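Local coordinates for M152 protein (Murid herpesvirus 1, PDB 4G59) that probably acts as a viral immunoevasin with an MHC class I-like fold, binding RAE-1 family ligands of the NKG2D receptor, at residues S27-P32 with F80-I85. Sequence-based numbering, arbitrary orientation.
Sequences SYREGP and FVYEYI
In the MHC class I-like platform of this protein, helix 68-89 lies over a face of the eight-stranded antiparallel sheet, and Arg29 on strand 22-31 meets Val81 and Ile85 one helical turn apart on it. The local axes pass 9.9 Å apart at 53°, and the nearest pair of alpha carbons, Arg29 CA and Val81 CA, is separated by 7.2 Å.

The arginine contributes mostly its aliphatic stem. With CG anti to the backbone nitrogen (chi1 -174°) and the chain extended as far as NE, its methylenes run alongside Val81: CG1 of Val81 sits 3.5 Å from Arg29 CD and 3.6 Å from Arg29 CB, so a single methyl spans the CB-CG-CD stretch. Val81 also packs on Phe35, Val95 and Phe97, which extends the hydrophobic seam onto the two strands flanking 22-31.

Farther out, the contact changes character. Ile85 CG2 covers one face of the guanidinium, 4.1 Å from Arg29 NH1, while its CG1 branch reaches the stem, 4.2 Å from Arg29 CD. Arg29 NH2 approaches the edge of the Tyr82 ring, near the ring plane, at 4.4 Å from CD1; this is loose packing at the more exposed margin, rather than a cation-pi stack.

On strand 22-31, Glu30 and Gly31 form a classic beta bulge against strand 34-40. The same strand also meets the chain of another protein: Glu30 OE2 and Glu30 O are hydrogen-bonded to aromatic side chains of that chain, and Tyr28 packs on an aromatic side chain there. Beyond Arg29, Gly31 O lies across the guanidinium face opposite Ile85 CG2, where its partial negative charge should be favourable beside the cation: Gly31 O stands 3.4 Å off the guanidinium plane, close to the axis through Arg29 CZ.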
ATOM      1  N   SER B  27      -4.385  -9.048   9.373  1.00 30.71           N
ATOM      2  CA  SER B  27      -5.376  -9.682   8.519  1.00 31.33           C
ATOM      3  C   SER B  27      -6.333  -8.650   7.947  1.00 35.73           C
ATOM      4  O   SER B  27      -7.016  -7.900   8.682  1.00 32.94           O
ATOM      5  CB  SER B  27      -6.117 -10.791   9.255  1.00 30.15           C
ATOM      6  OG  SER B  27      -5.318 -11.946   9.315  1.00 38.34           O
ATOM      7  N   TYR B  28      -6.361  -8.628   6.623  1.00 33.37           N
ATOM      8  CA  TYR B  28      -7.151  -7.682   5.864  1.00 36.02           C
ATOM      9  C   TYR B  28      -8.139  -8.454   5.026  1.00 39.15           C
ATOM     10  O   TYR B  28      -7.745  -9.188   4.089  1.00 39.03           O
ATOM     11  CB  TYR B  28      -6.225  -6.894   4.931  1.00 37.60           C
ATOM     12  CG  TYR B  28      -6.936  -6.016   3.913  1.00 41.68           C
ATOM     13  CD1 TYR B  28      -8.038  -5.250   4.267  1.00 35.76           C
ATOM     14  CD2 TYR B  28      -6.470  -5.920   2.602  1.00 43.00           C
ATOM     15  CE1 TYR B  28      -8.674  -4.443   3.347  1.00 36.63           C
ATOM     16  CE2 TYR B  28      -7.108  -5.098   1.676  1.00 38.56           C
ATOM     17  CZ  TYR B  28      -8.205  -4.369   2.058  1.00 37.37           C
ATOM     18  OH  TYR B  28      -8.844  -3.558   1.136  1.00 41.31           O
ATOM     19  N   ARG B  29      -9.418  -8.291   5.346  1.00 40.84           N
ATOM     20  CA  ARG B  29     -10.465  -8.870   4.522  1.00 39.88           C
ATOM     21  C   ARG B  29     -10.896  -7.866   3.476  1.00 39.12           C
ATOM     22  O   ARG B  29     -11.450  -6.812   3.793  1.00 40.18           O
ATOM     23  CB  ARG B  29     -11.669  -9.299   5.347  1.00 42.63           C
ATOM     24  CG  ARG B  29     -12.691 -10.027   4.501  1.00 41.72           C
ATOM     25  CD  ARG B  29     -13.918 -10.401   5.290  1.00 46.22           C
ATOM     26  NE  ARG B  29     -14.689 -11.395   4.555  1.00 49.97           N
ATOM     27  CZ  ARG B  29     -15.621 -11.094   3.657  1.00 51.85           C
ATOM     28  NH1 ARG B  29     -15.918  -9.821   3.385  1.00 47.42           N
ATOM     29  NH2 ARG B  29     -16.257 -12.074   3.033  1.00 51.56           N
ATOM     30  N   GLU B  30     -10.645  -8.225   2.229  1.00 41.16           N
ATOM     31  CA  GLU B  30     -10.876  -7.362   1.084  1.00 43.82           C
ATOM     32  C   GLU B  30     -12.236  -7.673   0.461  1.00 45.24           C
ATOM     33  O   GLU B  30     -12.991  -6.771   0.067  1.00 44.65           O
ATOM     34  CB  GLU B  30      -9.769  -7.644   0.078  1.00 41.97           C
ATOM     35  CG  GLU B  30      -9.765  -6.783  -1.129  1.00 44.39           C
ATOM     36  CD  GLU B  30      -8.702  -7.221  -2.094  1.00 45.31           C
ATOM     37  OE1 GLU B  30      -8.479  -8.449  -2.196  1.00 54.28           O
ATOM     38  OE2 GLU B  30      -8.091  -6.346  -2.743  1.00 52.95           O
ATOM     39  N   GLY B  31     -12.527  -8.966   0.354  1.00 41.97           N
ATOM     40  CA  GLY B  31     -13.809  -9.427  -0.135  1.00 47.72           C
ATOM     41  C   GLY B  31     -14.074 -10.863   0.278  1.00 48.27           C
ATOM     42  O   GLY B  31     -13.373 -11.399   1.130  1.00 44.61           O
ATOM     43  N   PRO B  32     -15.099 -11.488  -0.322  1.00 49.37           N
ATOM     44  CA  PRO B  32     -15.459 -12.884  -0.029  1.00 48.19           C
ATOM     45  C   PRO B  32     -14.276 -13.814  -0.233  1.00 44.82           C
ATOM     46  O   PRO B  32     -13.774 -13.893  -1.345  1.00 46.56           O
ATOM     47  CB  PRO B  32     -16.534 -13.182  -1.073  1.00 45.12           C
ATOM     48  CG  PRO B  32     -17.190 -11.827  -1.323  1.00 47.82           C
ATOM     49  CD  PRO B  32     -16.048 -10.840  -1.251  1.00 46.54           C
ATOM     50  N   PHE B  80     -13.291 -15.876  11.727  1.00 45.35           N
ATOM     51  CA  PHE B  80     -13.758 -14.826  12.631  1.00 43.56           C
ATOM     52  C   PHE B  80     -14.269 -13.586  11.896  1.00 45.11           C
ATOM     53  O   PHE B  80     -15.322 -13.045  12.224  1.00 49.05           O
ATOM     54  CB  PHE B  80     -12.645 -14.431  13.615  1.00 43.83           C
ATOM     55  CG  PHE B  80     -12.934 -13.155  14.392  1.00 43.03           C
ATOM     56  CD1 PHE B  80     -13.992 -13.088  15.292  1.00 39.18           C
ATOM     57  CD2 PHE B  80     -12.130 -12.026  14.227  1.00 40.84           C
ATOM     58  CE1 PHE B  80     -14.248 -11.900  16.012  1.00 43.25           C
ATOM     59  CE2 PHE B  80     -12.377 -10.841  14.940  1.00 42.72           C
ATOM     60  CZ  PHE B  80     -13.439 -10.775  15.834  1.00 39.51           C
ATOM     61  N   VAL B  81     -13.504 -13.135  10.908  1.00 46.82           N
ATOM     62  CA  VAL B  81     -13.812 -11.899  10.188  1.00 47.94           C
ATOM     63  C   VAL B  81     -15.030 -12.107   9.284  1.00 47.37           C
ATOM     64  O   VAL B  81     -15.808 -11.169   9.050  1.00 49.32           O
ATOM     65  CB  VAL B  81     -12.570 -11.377   9.389  1.00 42.21           C
ATOM     66  CG1 VAL B  81     -12.918 -10.152   8.585  1.00 42.78           C
ATOM     67  CG2 VAL B  81     -11.412 -11.059  10.334  1.00 39.24           C
ATOM     68  N   TYR B  82     -15.202 -13.339   8.797  1.00 47.50           N
ATOM     69  CA  TYR B  82     -16.374 -13.688   7.997  1.00 48.45           C
ATOM     70  C   TYR B  82     -17.659 -13.604   8.827  1.00 54.67           C
ATOM     71  O   TYR B  82     -18.616 -12.948   8.411  1.00 56.88           O
ATOM     72  CB  TYR B  82     -16.228 -15.075   7.365  1.00 46.84           C
ATOM     73  CG  TYR B  82     -17.518 -15.620   6.789  1.00 55.06           C
ATOM     74  CD1 TYR B  82     -18.045 -15.111   5.609  1.00 62.62           C
ATOM     75  CD2 TYR B  82     -18.209 -16.646   7.422  1.00 57.76           C
ATOM     76  CE1 TYR B  82     -19.226 -15.606   5.079  1.00 65.79           C
ATOM     77  CE2 TYR B  82     -19.390 -17.144   6.899  1.00 62.08           C
ATOM     78  CZ  TYR B  82     -19.893 -16.618   5.729  1.00 65.75           C
ATOM     79  OH  TYR B  82     -21.068 -17.099   5.202  1.00 68.12           O
ATOM     80  N   GLU B  83     -17.685 -14.262   9.988  1.00 51.29           N
ATOM     81  CA  GLU B  83     -18.831 -14.145  10.897  1.00 52.92           C
ATOM     82  C   GLU B  83     -19.116 -12.683  11.224  1.00 54.99           C
ATOM     83  O   GLU B  83     -20.245 -12.231  11.082  1.00 57.06           O
ATOM     84  CB  GLU B  83     -18.613 -14.905  12.206  1.00 44.35           C
ATOM     85  CG  GLU B  83     -18.157 -16.340  12.058  1.00 54.90           C
ATOM     86  CD  GLU B  83     -19.190 -17.241  11.421  1.00 63.95           C
ATOM     87  OE1 GLU B  83     -20.372 -17.164  11.812  1.00 70.86           O
ATOM     88  OE2 GLU B  83     -18.815 -18.039  10.533  1.00 71.46           O
ATOM     89  N   TYR B  84     -18.084 -11.957  11.656  1.00 51.11           N
ATOM     90  CA  TYR B  84     -18.233 -10.567  12.082  1.00 52.37           C
ATOM     91  C   TYR B  84     -18.911  -9.737  11.012  1.00 54.20           C
ATOM     92  O   TYR B  84     -19.897  -9.049  11.290  1.00 50.70           O
ATOM     93  CB  TYR B  84     -16.866  -9.971  12.397  1.00 48.12           C
ATOM     94  CG  TYR B  84     -16.860  -8.498  12.754  1.00 45.08           C
ATOM     95  CD1 TYR B  84     -17.922  -7.908  13.416  1.00 46.58           C
ATOM     96  CD2 TYR B  84     -15.773  -7.700  12.432  1.00 46.65           C
ATOM     97  CE1 TYR B  84     -17.899  -6.560  13.751  1.00 48.08           C
ATOM     98  CE2 TYR B  84     -15.745  -6.351  12.754  1.00 44.04           C
ATOM     99  CZ  TYR B  84     -16.806  -5.788  13.408  1.00 42.63           C
ATOM    100  OH  TYR B  84     -16.773  -4.452  13.728  1.00 40.19           O
ATOM    101  N   ILE B  85     -18.380  -9.815   9.793  1.00 52.23           N
ATOM    102  CA  ILE B  85     -18.889  -9.038   8.668  1.00 54.36           C
ATOM    103  C   ILE B  85     -20.358  -9.360   8.347  1.00 60.56           C
ATOM    104  O   ILE B  85     -21.188  -8.444   8.224  1.00 61.67           O
ATOM    105  CB  ILE B  85     -17.997  -9.216   7.413  1.00 54.85           C
ATOM    106  CG1 ILE B  85     -16.774  -8.309   7.496  1.00 47.08           C
ATOM    107  CG2 ILE B  85     -18.785  -8.921   6.140  1.00 59.97           C
ATOM    108  CD1 ILE B  85     -17.122  -6.831   7.545  1.00 47.77           C
TER